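Local coordinates for FAD dependent oxidoreductase domain-containing protein (Deinococcus radiodurans R1, PDB 3C4N) that is of unknown function but binds ADP and is probably an FAD-dependent oxidoreductase, at residues A93-Q98 with D380-A385; K114-E119 with G172-L177; G134-L139 with A160-R165; G251-Q256 with H293-G298; R255-L260 with P346-A351. All blocks are in the same frame, centred on the assembly; numbering follows the deposited sequence.

Interaction 1 (A93-Q98 with D380-A385)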
# COMPACT_ATOMS: atom_id res chain seq x y z
N ALA A 93 -10.32 -35.58 4.78
CA ALA A 93 -10.22 -36.29 6.06
C ALA A 93 -8.97 -35.89 6.81
O ALA A 93 -7.86 -35.98 6.28
CB ALA A 93 -10.24 -37.79 5.83
N GLY A 94 -9.13 -35.45 8.06
CA GLY A 94 -7.98 -35.06 8.87
C GLY A 94 -7.75 -33.57 8.91
O GLY A 94 -6.92 -33.09 9.67
N GLN A 95 -8.48 -32.83 8.08
CA GLN A 95 -8.32 -31.38 8.05
C GLN A 95 -9.42 -30.60 8.79
O GLN A 95 -9.57 -29.40 8.58
CB GLN A 95 -8.21 -30.93 6.60
CG GLN A 95 -7.06 -31.58 5.82
CD GLN A 95 -5.73 -30.92 6.08
OE1 GLN A 95 -5.55 -29.72 5.85
NE2 GLN A 95 -4.77 -31.69 6.57
N GLU A 96 -10.18 -31.28 9.65
CA GLU A 96 -11.26 -30.64 10.41
C GLU A 96 -10.77 -29.47 11.28
O GLU A 96 -11.48 -28.48 11.44
CB GLU A 96 -11.95 -31.65 11.35
CG GLU A 96 -12.80 -32.78 10.73
CD GLU A 96 -11.97 -33.88 10.06
OE1 GLU A 96 -10.79 -34.06 10.41
OE2 GLU A 96 -12.52 -34.58 9.18
N ALA A 97 -9.58 -29.57 11.85
CA ALA A 97 -9.08 -28.49 12.69
C ALA A 97 -8.83 -27.22 11.87
O ALA A 97 -9.22 -26.11 12.25
CB ALA A 97 -7.80 -28.92 13.41
N GLN A 98 -8.17 -27.39 10.73
CA GLN A 98 -7.86 -26.27 9.84
C GLN A 98 -9.14 -25.62 9.31
O GLN A 98 -9.24 -24.39 9.24
CB GLN A 98 -7.01 -26.76 8.66
CG GLN A 98 -5.59 -27.21 9.05
CD GLN A 98 -5.53 -28.62 9.64
OE1 GLN A 98 -6.54 -29.21 10.01
NE2 GLN A 98 -4.32 -29.15 9.73
N ASP A 380 -10.99 -21.63 0.03
CA ASP A 380 -12.09 -20.98 0.72
C ASP A 380 -12.40 -21.65 2.07
O ASP A 380 -12.86 -20.99 3.00
CB ASP A 380 -13.34 -20.91 -0.18
CG ASP A 380 -13.11 -20.07 -1.46
OD1 ASP A 380 -12.53 -18.96 -1.36
OD2 ASP A 380 -13.53 -20.52 -2.55
N THR A 381 -12.15 -22.95 2.18
CA THR A 381 -12.43 -23.65 3.43
C THR A 381 -11.21 -23.84 4.33
O THR A 381 -11.35 -23.94 5.55
CB THR A 381 -13.03 -25.05 3.17
OG1 THR A 381 -14.24 -24.91 2.40
CG2 THR A 381 -13.36 -25.76 4.49
N LEU A 382 -10.02 -23.86 3.73
CA LEU A 382 -8.79 -24.11 4.47
C LEU A 382 -7.64 -23.10 4.28
O LEU A 382 -6.57 -23.28 4.86
CB LEU A 382 -8.27 -25.49 4.06
CG LEU A 382 -9.28 -26.65 4.08
CD1 LEU A 382 -8.73 -27.84 3.30
CD2 LEU A 382 -9.58 -27.04 5.50
N GLY A 383 -7.86 -22.05 3.49
CA GLY A 383 -6.80 -21.07 3.23
C GLY A 383 -6.12 -20.36 4.39
O GLY A 383 -4.91 -20.41 4.52
N LEU A 384 -6.90 -19.67 5.23
CA LEU A 384 -6.33 -18.95 6.37
C LEU A 384 -5.48 -19.87 7.25
O LEU A 384 -4.35 -19.54 7.58
CB LEU A 384 -7.44 -18.31 7.21
CG LEU A 384 -8.19 -17.14 6.56
CD1 LEU A 384 -9.40 -16.70 7.42
CD2 LEU A 384 -7.21 -15.99 6.40
N ALA A 385 -6.03 -21.03 7.60
CA ALA A 385 -5.34 -21.99 8.45
C ALA A 385 -3.93 -22.29 7.99
O ALA A 385 -3.00 -22.31 8.81
CB ALA A 385 -6.15 -23.29 8.53
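Gln98 and Ala385 mark the closest backbone approach, CA to CA 5.2 Å, where the first turn of helix 96-107 meets a bend in helix 379-398. Gln95 occupies the N-cap position just ahead of the first helix. The second helix is kinked, as the N atoms of Leu384 and Ala385 find no bond in the turn before them. At this bend the Ala385 methyl lies against Gln98, its CB 3.4 Å from Gln98 O and 3.6 Å from Gln98 CB. The first torsion of Gln98 (chi1 -67°, CG anti to the carbonyl carbon) puts CG beside the same methyl, 4.0 Å from Ala385 CB, and the bend at chi2 then carries the rest of the chain away.

Leu382 reaches the other helix start through one branch. Its CG is anti to the carbonyl carbon (chi1 -49°), and CD2 faces both glutamines, 3.9 Å from Gln95 O and 4.1 Å from Gln98 CB. Pro92, Ala99, Pro360 and Pro361 also touch this leucine, so it sits in a mostly apolar surround.

The two segments meet entirely through van der Waals contacts, and their polar backbone is served from outside. Thr102 OG1 is hydrogen-bonded both to Gln98 O and to Ala385 N, so a single hydroxyl of helix 96-107 supplies the bond that the kink takes from Ala385 and ties the two helices together beside the apolar contact.

Interaction 2 (K114-E119 with G172-L177)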
# COMPACT_ATOMS: atom_id res chain seq x y z
N LYS A 114 -12.56 -5.38 12.51
CA LYS A 114 -12.99 -4.85 11.22
C LYS A 114 -14.24 -5.55 10.69
O LYS A 114 -14.72 -6.53 11.26
CB LYS A 114 -11.85 -4.96 10.20
CG LYS A 114 -10.67 -4.02 10.44
CD LYS A 114 -11.09 -2.57 10.32
CE LYS A 114 -9.91 -1.59 10.36
NZ LYS A 114 -9.35 -1.37 11.71
N THR A 115 -14.75 -5.02 9.58
CA THR A 115 -15.94 -5.56 8.95
C THR A 115 -15.61 -6.50 7.79
O THR A 115 -14.85 -6.15 6.88
CB THR A 115 -16.85 -4.43 8.43
OG1 THR A 115 -17.95 -4.97 7.69
CG2 THR A 115 -16.06 -3.49 7.53
N LEU A 116 -16.19 -7.70 7.85
CA LEU A 116 -15.99 -8.70 6.81
C LEU A 116 -17.35 -9.35 6.53
O LEU A 116 -17.81 -10.16 7.31
CB LEU A 116 -14.99 -9.77 7.26
CG LEU A 116 -14.12 -10.37 6.16
CD1 LEU A 116 -13.90 -11.85 6.46
CD2 LEU A 116 -14.79 -10.22 4.82
N GLU A 117 -17.97 -8.95 5.42
CA GLU A 117 -19.28 -9.46 5.01
C GLU A 117 -19.27 -10.98 4.86
O GLU A 117 -18.62 -11.50 3.96
CB GLU A 117 -19.70 -8.85 3.67
CG GLU A 117 -19.87 -7.34 3.64
CD GLU A 117 -21.12 -6.88 4.34
OE1 GLU A 117 -21.33 -5.65 4.43
OE2 GLU A 117 -21.91 -7.74 4.80
N VAL A 118 -20.01 -11.67 5.71
CA VAL A 118 -20.10 -13.13 5.65
C VAL A 118 -21.52 -13.56 5.97
O VAL A 118 -22.00 -13.35 7.10
CB VAL A 118 -19.14 -13.81 6.67
CG1 VAL A 118 -19.24 -15.32 6.53
CG2 VAL A 118 -17.72 -13.34 6.46
N GLU A 119 -22.20 -14.16 5.00
CA GLU A 119 -23.57 -14.61 5.24
C GLU A 119 -23.67 -16.12 5.37
O GLU A 119 -22.81 -16.86 4.88
CB GLU A 119 -24.51 -14.10 4.13
CG GLU A 119 -24.09 -14.40 2.70
CD GLU A 119 -23.35 -13.24 2.00
OE1 GLU A 119 -22.98 -13.40 0.82
OE2 GLU A 119 -23.15 -12.17 2.62
N GLY A 172 -11.69 -11.53 -2.11
CA GLY A 172 -11.05 -10.27 -2.41
C GLY A 172 -11.08 -9.37 -1.19
O GLY A 172 -10.07 -8.77 -0.82
N SER A 173 -12.24 -9.28 -0.55
CA SER A 173 -12.37 -8.47 0.65
C SER A 173 -11.52 -9.03 1.79
O SER A 173 -10.94 -8.28 2.57
CB SER A 173 -13.83 -8.41 1.11
OG SER A 173 -14.60 -7.65 0.22
N LEU A 174 -11.45 -10.35 1.88
CA LEU A 174 -10.66 -11.01 2.93
C LEU A 174 -9.21 -10.62 2.76
O LEU A 174 -8.57 -10.17 3.71
CB LEU A 174 -10.80 -12.54 2.83
CG LEU A 174 -9.93 -13.36 3.78
CD1 LEU A 174 -10.11 -12.82 5.19
CD2 LEU A 174 -10.31 -14.86 3.73
N ALA A 175 -8.70 -10.80 1.55
CA ALA A 175 -7.31 -10.49 1.23
C ALA A 175 -6.97 -9.01 1.49
O ALA A 175 -6.00 -8.72 2.17
CB ALA A 175 -7.04 -10.84 -0.23
N LEU A 176 -7.78 -8.10 0.95
CA LEU A 176 -7.56 -6.66 1.15
C LEU A 176 -7.49 -6.34 2.64
O LEU A 176 -6.59 -5.64 3.10
CB LEU A 176 -8.70 -5.85 0.52
CG LEU A 176 -8.50 -4.33 0.61
CD1 LEU A 176 -7.23 -3.96 -0.13
CD2 LEU A 176 -9.70 -3.57 0.04
N LEU A 177 -8.47 -6.85 3.39
CA LEU A 177 -8.53 -6.64 4.82
C LEU A 177 -7.23 -7.09 5.48
O LEU A 177 -6.67 -6.39 6.31
CB LEU A 177 -9.68 -7.43 5.44
CG LEU A 177 -9.67 -7.57 6.96
CD1 LEU A 177 -9.72 -6.20 7.63
CD2 LEU A 177 -10.85 -8.40 7.38
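Leu116 packs against helix 171-183, its side chain slanting across those of Leu174 and Leu177. In this FAD-dependent oxidoreductase fold of the Rossmann clan, the chain leading into strand 118-127 rests on the helix through apolar side chains; strand 118-127 pairs antiparallel with strand 167-169, and the helix follows directly on that second strand. The nearest CA atoms, those of Leu116 and Leu174, are 7.0 Å apart, a spacing filled by side chains.

Along the helix, Ser173 comes first and contributes only its CB, 4.2 Å from Leu116 CD2. Leu174 follows, with CG anti to its own backbone N (chi1 175°). Its CD1 meets Leu116 CD1 at 4.1 Å, methyl to methyl. The same side chain also touches Leu106 and Tyr169, and it stands about 9 Å from the bound ADP, so the contact belongs to the surroundings of the nucleotide site rather than to its first shell.

Leu177, four residues on from Ser173, bonds through N to Ser173 O, as the helix repeat brings both to the same side. Leu177 divides its two branches between two partners. CD2 lies 4.0 Å from Leu116 CG, whereas CD1 turns to the aliphatic start of Lys114. That lysine also packs on Gly184 of the second subunit, which places this end of the contact close to the dimer interface. Leu177 CD1 is 3.6 Å from Lys114 CB and 3.7 Å from Lys114 CG.

Interaction 3 (G134-L139 with A160-R165)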
# COMPACT_ATOMS: atom_id res chain seq x y z
N GLY A 134 -27.28 -39.72 5.15
CA GLY A 134 -28.37 -38.80 5.45
C GLY A 134 -28.55 -37.71 4.41
O GLY A 134 -27.98 -36.62 4.54
N LEU A 135 -29.34 -37.99 3.38
CA LEU A 135 -29.60 -37.03 2.31
C LEU A 135 -30.89 -36.26 2.58
O LEU A 135 -31.50 -36.41 3.64
CB LEU A 135 -29.73 -37.76 0.98
CG LEU A 135 -28.54 -38.65 0.61
CD1 LEU A 135 -28.90 -39.54 -0.58
CD2 LEU A 135 -27.35 -37.77 0.29
N THR A 136 -31.30 -35.45 1.62
CA THR A 136 -32.50 -34.65 1.77
C THR A 136 -33.15 -34.44 0.41
O THR A 136 -32.48 -34.09 -0.57
CB THR A 136 -32.18 -33.28 2.41
OG1 THR A 136 -31.50 -33.48 3.66
CG2 THR A 136 -33.46 -32.49 2.67
N PRO A 137 -34.47 -34.67 0.32
CA PRO A 137 -35.19 -34.49 -0.95
C PRO A 137 -35.13 -33.04 -1.39
O PRO A 137 -35.57 -32.14 -0.67
CB PRO A 137 -36.61 -34.94 -0.60
CG PRO A 137 -36.73 -34.55 0.84
CD PRO A 137 -35.40 -35.03 1.40
N THR A 138 -34.57 -32.82 -2.58
CA THR A 138 -34.43 -31.49 -3.15
C THR A 138 -35.72 -30.69 -3.03
O THR A 138 -35.69 -29.48 -2.80
CB THR A 138 -34.07 -31.58 -4.64
OG1 THR A 138 -33.10 -32.62 -4.83
CG2 THR A 138 -33.49 -30.27 -5.12
N LEU A 139 -36.85 -31.37 -3.19
CA LEU A 139 -38.15 -30.72 -3.09
C LEU A 139 -38.33 -29.98 -1.77
O LEU A 139 -38.89 -28.88 -1.73
CB LEU A 139 -39.27 -31.75 -3.27
CG LEU A 139 -39.82 -31.96 -4.68
CD1 LEU A 139 -38.69 -32.08 -5.69
CD2 LEU A 139 -40.69 -33.21 -4.69
N ALA A 160 -30.32 -34.55 -2.28
CA ALA A 160 -29.11 -33.76 -2.11
C ALA A 160 -28.49 -33.94 -0.72
O ALA A 160 -29.12 -34.46 0.20
CB ALA A 160 -29.42 -32.28 -2.34
N ARG A 161 -27.24 -33.50 -0.59
CA ARG A 161 -26.52 -33.56 0.67
C ARG A 161 -26.43 -32.10 1.12
O ARG A 161 -25.64 -31.32 0.58
CB ARG A 161 -25.13 -34.15 0.45
CG ARG A 161 -24.17 -34.08 1.64
CD ARG A 161 -24.03 -35.41 2.37
NE ARG A 161 -23.85 -36.52 1.43
CZ ARG A 161 -22.88 -36.59 0.52
NH1 ARG A 161 -22.00 -35.61 0.40
NH2 ARG A 161 -22.83 -37.62 -0.31
N VAL A 162 -27.25 -31.72 2.10
CA VAL A 162 -27.27 -30.35 2.60
C VAL A 162 -26.20 -30.05 3.65
O VAL A 162 -25.91 -30.89 4.50
CB VAL A 162 -28.63 -30.01 3.25
CG1 VAL A 162 -28.65 -28.54 3.66
CG2 VAL A 162 -29.77 -30.33 2.30
N ASP A 163 -25.64 -28.85 3.60
CA ASP A 163 -24.65 -28.43 4.59
C ASP A 163 -25.16 -27.12 5.16
O ASP A 163 -24.98 -26.06 4.57
CB ASP A 163 -23.26 -28.23 3.96
CG ASP A 163 -22.30 -27.47 4.88
OD1 ASP A 163 -22.67 -27.20 6.04
OD2 ASP A 163 -21.19 -27.14 4.43
N PRO A 164 -25.81 -27.18 6.33
CA PRO A 164 -26.36 -25.98 6.98
C PRO A 164 -25.32 -24.99 7.49
O PRO A 164 -25.65 -23.84 7.78
CB PRO A 164 -27.20 -26.57 8.13
CG PRO A 164 -27.57 -27.93 7.63
CD PRO A 164 -26.26 -28.39 7.03
N ARG A 165 -24.06 -25.41 7.57
CA ARG A 165 -23.02 -24.51 8.06
C ARG A 165 -22.20 -23.83 6.96
O ARG A 165 -21.19 -23.19 7.24
CB ARG A 165 -22.07 -25.26 9.01
CG ARG A 165 -22.77 -26.01 10.14
CD ARG A 165 -21.75 -26.68 11.04
NE ARG A 165 -20.88 -25.69 11.67
CZ ARG A 165 -19.57 -25.86 11.86
NH1 ARG A 165 -18.99 -26.98 11.47
NH2 ARG A 165 -18.85 -24.91 12.45
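Thr136 and Ala160 face each other as an antiparallel hydrogen-bonded pair, CA to CA 5.2 Å, and each gives and accepts one backbone bond. Thr136 N reaches Ala160 O at 2.8 Å in the carbonyl plane; the return bond, from Ala160 N to Thr136 O, is equally short, but its donor is tilted 25° from the plane. Both bonds are bent at the hydrogen, to 136° and 134°. This is the single bridge between the segments, for the chain turns into helix 138-141 straight after Pro137.

Next to this pair, Leu135 lays its CD2 3.9 Å from Arg161 NE, an atom buried by the contact without a partner in the model. Val162 CG2 packs against Thr136 CB at 3.8 Å. Thr138 OG1, at the start of the helix, is held from outside, by Pro158 O and Leu157 O.

Farther on, Asp163 OD1 accepts from Arg165 N at 2.7 Å, met from above the carboxylate plane: an Asx turn that closes the strand. The other oxygen, OD2, is taken by Thr87 OG1 and Ala88 N, so both carboxylate oxygens have donors.

Alternation along strand 159-163 completes the pattern. Arg161 and Asp163 bond to His125 and Leu123 of strand 118-127, while Ala160 bonds to Thr136. The short strand 136-137 is thus an antiparallel addition to the large mixed sheet, away from the nucleotide site.

Interaction 4 (G251-Q256 with H293-G298)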
# COMPACT_ATOMS: atom_id res chain seq x y z
N GLY A 251 1.12 -28.47 -9.68
CA GLY A 251 0.62 -28.14 -10.99
C GLY A 251 -0.27 -26.93 -10.96
O GLY A 251 -0.49 -26.31 -9.91
N ARG A 252 -0.82 -26.59 -12.12
CA ARG A 252 -1.69 -25.44 -12.23
C ARG A 252 -2.85 -25.71 -13.17
O ARG A 252 -2.71 -26.46 -14.13
CB ARG A 252 -0.87 -24.24 -12.72
CG ARG A 252 0.01 -24.52 -13.93
CD ARG A 252 1.15 -23.50 -14.06
NE ARG A 252 0.74 -22.20 -14.60
CZ ARG A 252 0.52 -21.96 -15.89
NH1 ARG A 252 0.67 -22.93 -16.78
NH2 ARG A 252 0.19 -20.75 -16.29
N ALA A 253 -4.00 -25.12 -12.88
CA ALA A 253 -5.16 -25.29 -13.74
C ALA A 253 -5.82 -23.94 -13.98
O ALA A 253 -5.90 -23.10 -13.09
CB ALA A 253 -6.14 -26.26 -13.10
N TYR A 254 -6.28 -23.74 -15.21
CA TYR A 254 -6.96 -22.50 -15.55
C TYR A 254 -8.44 -22.77 -15.46
O TYR A 254 -8.98 -23.64 -16.14
CB TYR A 254 -6.64 -22.04 -16.96
CG TYR A 254 -7.28 -20.72 -17.30
CD1 TYR A 254 -6.90 -19.54 -16.66
CD2 TYR A 254 -8.23 -20.63 -18.31
CE1 TYR A 254 -7.44 -18.31 -17.02
CE2 TYR A 254 -8.77 -19.40 -18.68
CZ TYR A 254 -8.37 -18.25 -18.04
OH TYR A 254 -8.85 -17.04 -18.47
N ARG A 255 -9.10 -21.98 -14.62
CA ARG A 255 -10.52 -22.12 -14.40
C ARG A 255 -11.22 -20.82 -14.70
O ARG A 255 -10.78 -19.74 -14.29
CB ARG A 255 -10.76 -22.52 -12.95
CG ARG A 255 -12.21 -22.64 -12.57
CD ARG A 255 -12.31 -22.73 -11.06
NE ARG A 255 -12.77 -24.03 -10.61
CZ ARG A 255 -12.69 -24.45 -9.36
NH1 ARG A 255 -12.17 -23.67 -8.43
NH2 ARG A 255 -13.16 -25.65 -9.04
N GLN A 256 -12.32 -20.92 -15.43
CA GLN A 256 -13.11 -19.77 -15.81
C GLN A 256 -14.31 -19.66 -14.88
O GLN A 256 -14.74 -20.66 -14.30
CB GLN A 256 -13.56 -19.93 -17.26
CG GLN A 256 -12.42 -20.22 -18.22
CD GLN A 256 -12.90 -20.43 -19.65
OE1 GLN A 256 -13.58 -21.42 -19.96
NE2 GLN A 256 -12.55 -19.49 -20.52
N HIS A 293 -8.56 -32.08 -14.22
CA HIS A 293 -7.13 -32.36 -14.27
C HIS A 293 -6.32 -31.08 -14.40
O HIS A 293 -6.87 -30.00 -14.62
CB HIS A 293 -6.84 -33.26 -15.47
CG HIS A 293 -7.29 -32.67 -16.78
ND1 HIS A 293 -6.67 -31.59 -17.35
CD2 HIS A 293 -8.32 -32.99 -17.59
CE1 HIS A 293 -7.29 -31.26 -18.47
NE2 HIS A 293 -8.30 -32.10 -18.64
N ARG A 294 -5.01 -31.20 -14.26
CA ARG A 294 -4.12 -30.06 -14.36
C ARG A 294 -3.85 -29.72 -15.83
O ARG A 294 -3.93 -30.58 -16.70
CB ARG A 294 -2.78 -30.35 -13.67
CG ARG A 294 -1.98 -31.44 -14.33
CD ARG A 294 -0.52 -31.41 -13.89
NE ARG A 294 0.24 -32.51 -14.47
CZ ARG A 294 -0.00 -33.79 -14.22
NH1 ARG A 294 -0.99 -34.14 -13.41
NH2 ARG A 294 0.74 -34.73 -14.79
N ASP A 295 -3.55 -28.45 -16.09
CA ASP A 295 -3.26 -27.99 -17.44
C ASP A 295 -1.75 -28.03 -17.66
O ASP A 295 -0.99 -27.64 -16.79
CB ASP A 295 -3.77 -26.57 -17.65
CG ASP A 295 -5.28 -26.49 -17.71
OD1 ASP A 295 -5.89 -27.24 -18.50
OD2 ASP A 295 -5.87 -25.67 -16.98
N PRO A 296 -1.31 -28.50 -18.84
CA PRO A 296 0.11 -28.59 -19.18
C PRO A 296 0.84 -27.26 -19.16
O PRO A 296 0.23 -26.20 -19.27
CB PRO A 296 0.09 -29.21 -20.58
CG PRO A 296 -1.19 -28.68 -21.15
CD PRO A 296 -2.14 -28.87 -19.99
N HIS A 297 2.16 -27.33 -19.02
CA HIS A 297 3.01 -26.15 -18.97
C HIS A 297 2.76 -25.23 -20.17
O HIS A 297 2.52 -24.03 -20.00
CB HIS A 297 4.48 -26.57 -18.92
CG HIS A 297 5.45 -25.42 -18.86
ND1 HIS A 297 5.66 -24.57 -19.92
CD2 HIS A 297 6.26 -25.00 -17.86
CE1 HIS A 297 6.57 -23.67 -19.59
NE2 HIS A 297 6.95 -23.91 -18.34
N GLY A 298 2.81 -25.79 -21.37
CA GLY A 298 2.58 -24.98 -22.56
C GLY A 298 1.13 -25.04 -22.99
O GLY A 298 0.78 -25.76 -23.93
O HOH W 1 0.71 -21.75 -18.96
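Asp295 grips the strand 251-256 with two hydrogen bonds, one from its side chain and one from its backbone. Tyr254 N donates to Asp295 OD2 at 2.7 Å, almost perfectly straight at 175° and nearly along the C-O axis. Asp295 N donates in turn to Arg252 O at 2.9 Å, lying in that carbonyl's plane. With CG anti to its carbonyl carbon (chi1 -71°), Asp295 sends the carboxylate across to the strand, where OD2 also comes 3.3 Å from Ala253 CA.

Among charged contacts, the second oxygen, Asp295 OD1, forms a salt bridge with Arg314 NH1, so one carboxylate joins the strand to the chain just before helix 315-324. Arg252 has its own partner in Trp349, with which it makes a cation-pi contact. A water links Arg252 NH1 to His297 O, though its 2.5 Å distance from NH1 is short enough to be doubtful.

Packing is lighter. Ala253 CB lies 4.1 Å from His293 O, and Arg294 CB 3.9 Å from Arg252 O. With an alanine in place of Asp295, Tyr254 N would probably be left without its acceptor and Arg314 without this charge mate, setting the loop freer to shift.

An irregular loop is therefore fastened to the strand by a carboxylate and a backbone N-H of the same residue, the carboxylate's charge being probably stabilised by Tyr254 N-H and the Arg314 guanidinium.

Interaction 5 (R255-L260 with P346-A351)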
# COMPACT_ATOMS: atom_id res chain seq x y z
N ARG A 255 -9.10 -21.98 -14.62
CA ARG A 255 -10.52 -22.12 -14.40
C ARG A 255 -11.22 -20.82 -14.70
O ARG A 255 -10.78 -19.74 -14.29
CB ARG A 255 -10.76 -22.52 -12.95
CG ARG A 255 -12.21 -22.64 -12.57
CD ARG A 255 -12.31 -22.73 -11.06
NE ARG A 255 -12.77 -24.03 -10.61
CZ ARG A 255 -12.69 -24.45 -9.36
NH1 ARG A 255 -12.17 -23.67 -8.43
NH2 ARG A 255 -13.16 -25.65 -9.04
N GLN A 256 -12.32 -20.92 -15.43
CA GLN A 256 -13.11 -19.77 -15.81
C GLN A 256 -14.31 -19.66 -14.88
O GLN A 256 -14.74 -20.66 -14.30
CB GLN A 256 -13.56 -19.93 -17.26
CG GLN A 256 -12.42 -20.22 -18.22
CD GLN A 256 -12.90 -20.43 -19.65
OE1 GLN A 256 -13.58 -21.42 -19.96
NE2 GLN A 256 -12.55 -19.49 -20.52
N PHE A 257 -14.86 -18.46 -14.74
CA PHE A 257 -16.01 -18.27 -13.87
C PHE A 257 -17.15 -17.54 -14.57
O PHE A 257 -17.59 -16.46 -14.12
CB PHE A 257 -15.60 -17.49 -12.61
CG PHE A 257 -14.42 -18.09 -11.88
CD1 PHE A 257 -13.12 -17.86 -12.34
CD2 PHE A 257 -14.61 -18.85 -10.73
CE1 PHE A 257 -12.03 -18.39 -11.65
CE2 PHE A 257 -13.52 -19.38 -10.04
CZ PHE A 257 -12.22 -19.14 -10.50
N PRO A 258 -17.66 -18.11 -15.67
CA PRO A 258 -18.76 -17.45 -16.38
C PRO A 258 -19.96 -17.18 -15.47
O PRO A 258 -20.25 -17.95 -14.55
CB PRO A 258 -19.08 -18.42 -17.52
CG PRO A 258 -18.64 -19.75 -16.98
CD PRO A 258 -17.36 -19.42 -16.26
N ARG A 259 -20.66 -16.08 -15.74
CA ARG A 259 -21.82 -15.69 -14.94
C ARG A 259 -23.17 -16.15 -15.50
O ARG A 259 -23.38 -16.15 -16.71
CB ARG A 259 -21.86 -14.17 -14.76
CG ARG A 259 -23.10 -13.73 -14.02
CD ARG A 259 -22.93 -12.40 -13.35
NE ARG A 259 -24.24 -11.86 -13.10
CZ ARG A 259 -24.89 -11.49 -12.00
NH1 ARG A 259 -24.43 -11.54 -10.75
NH2 ARG A 259 -26.10 -11.06 -12.23
N LEU A 260 -24.07 -16.53 -14.60
CA LEU A 260 -25.40 -16.98 -14.96
C LEU A 260 -26.42 -15.97 -14.47
O LEU A 260 -26.74 -15.91 -13.28
CB LEU A 260 -25.69 -18.34 -14.33
CG LEU A 260 -27.03 -18.96 -14.73
CD1 LEU A 260 -26.96 -19.52 -16.14
CD2 LEU A 260 -27.38 -20.06 -13.74
N PRO A 346 -14.26 -14.22 -17.53
CA PRO A 346 -13.46 -14.12 -16.30
C PRO A 346 -12.73 -15.44 -16.02
O PRO A 346 -13.36 -16.49 -15.92
CB PRO A 346 -14.52 -13.81 -15.23
CG PRO A 346 -15.55 -13.06 -15.99
CD PRO A 346 -15.66 -13.86 -17.27
N GLY A 347 -11.41 -15.37 -15.89
CA GLY A 347 -10.63 -16.58 -15.65
C GLY A 347 -9.36 -16.31 -14.86
O GLY A 347 -8.90 -15.17 -14.80
N ALA A 348 -8.80 -17.35 -14.25
CA ALA A 348 -7.58 -17.21 -13.45
C ALA A 348 -6.86 -18.54 -13.30
O ALA A 348 -7.46 -19.60 -13.48
CB ALA A 348 -7.93 -16.66 -12.07
N TRP A 349 -5.58 -18.48 -12.97
CA TRP A 349 -4.82 -19.70 -12.78
C TRP A 349 -4.75 -20.05 -11.29
O TRP A 349 -4.38 -19.22 -10.46
CB TRP A 349 -3.39 -19.55 -13.32
CG TRP A 349 -3.30 -19.56 -14.81
CD1 TRP A 349 -3.33 -18.47 -15.65
CD2 TRP A 349 -3.14 -20.70 -15.65
NE1 TRP A 349 -3.20 -18.88 -16.95
CE2 TRP A 349 -3.08 -20.24 -16.99
CE3 TRP A 349 -3.05 -22.08 -15.41
CZ2 TRP A 349 -2.92 -21.11 -18.08
CZ3 TRP A 349 -2.89 -22.95 -16.49
CH2 TRP A 349 -2.83 -22.46 -17.81
N LEU A 350 -5.13 -21.28 -10.96
CA LEU A 350 -5.08 -21.73 -9.58
C LEU A 350 -4.04 -22.82 -9.43
O LEU A 350 -3.89 -23.67 -10.31
CB LEU A 350 -6.43 -22.28 -9.11
CG LEU A 350 -7.53 -21.26 -8.75
CD1 LEU A 350 -8.13 -20.68 -10.03
CD2 LEU A 350 -8.62 -21.96 -7.94
N ALA A 351 -3.30 -22.77 -8.33
CA ALA A 351 -2.29 -23.77 -8.08
C ALA A 351 -3.00 -25.05 -7.68
O ALA A 351 -4.08 -25.03 -7.10
CB ALA A 351 -1.35 -23.33 -6.96
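Phe257 turns its ring edge to Pro346, Gly347, Ala348 and Leu350. CB lies 4.1 Å from Pro346 O; with CG anti to the carbonyl carbon (chi1 -52°), the ring runs back beside the strand. CD1 is 3.8 Å from that same oxygen, CE1 is 4.5 Å from Ala348 CB, and CZ ends 4.4 Å from Leu350 CD1. One ring face is met by Arg255 CG, 4.1 Å above the plane and offset toward the rim.

The backbones form an antiparallel pair. Arg255 and Ala348 exchange two hydrogen bonds, and Phe257 N donates to Pro346 O at 2.7 Å with an angle of 163°. Between them Gln256 and Gly347 make the non-hydrogen-bonded pair, CA to CA only 4.0 Å. Arg255 carries NH1 to within 4.0 Å of Leu350 CD2, while its NH2 bonds to Pro289 O.

Pro346 O thus serves as acceptor for Phe257 N and neighbour to the ring edge, where the slightly positive C-H groups suit an oxygen. The hydrogen bonds between the two segments all run backbone to backbone, and the side chains of Phe257, Arg255, Ala348 and Leu350 add the packing.

In the fold
Interactions 4 and 5 share Arg255 and Gln256 of strand 251-260 and touch directly: Ala253 O and Leu350 N are 2.9 Å apart, probably a hydrogen bond, and their centres are 12 Å apart. Interactions 1 and 2 meet where Leu384 CG lies 4.2 Å from Leu174 CD2. Interaction 3 touches none of the others, its nearest atoms being about 7 Å from interaction 2 and 8 Å from interaction 1, though the same large mixed sheet is reached by interactions 2, 3, 4 and 5. Of the five, interaction 5 comes nearest the nucleotide: the Leu350 side chain is about 6 Å from the bound ADP, against about 9 Å for Leu174, 10 Å for Arg252 and 12 Å for Leu382.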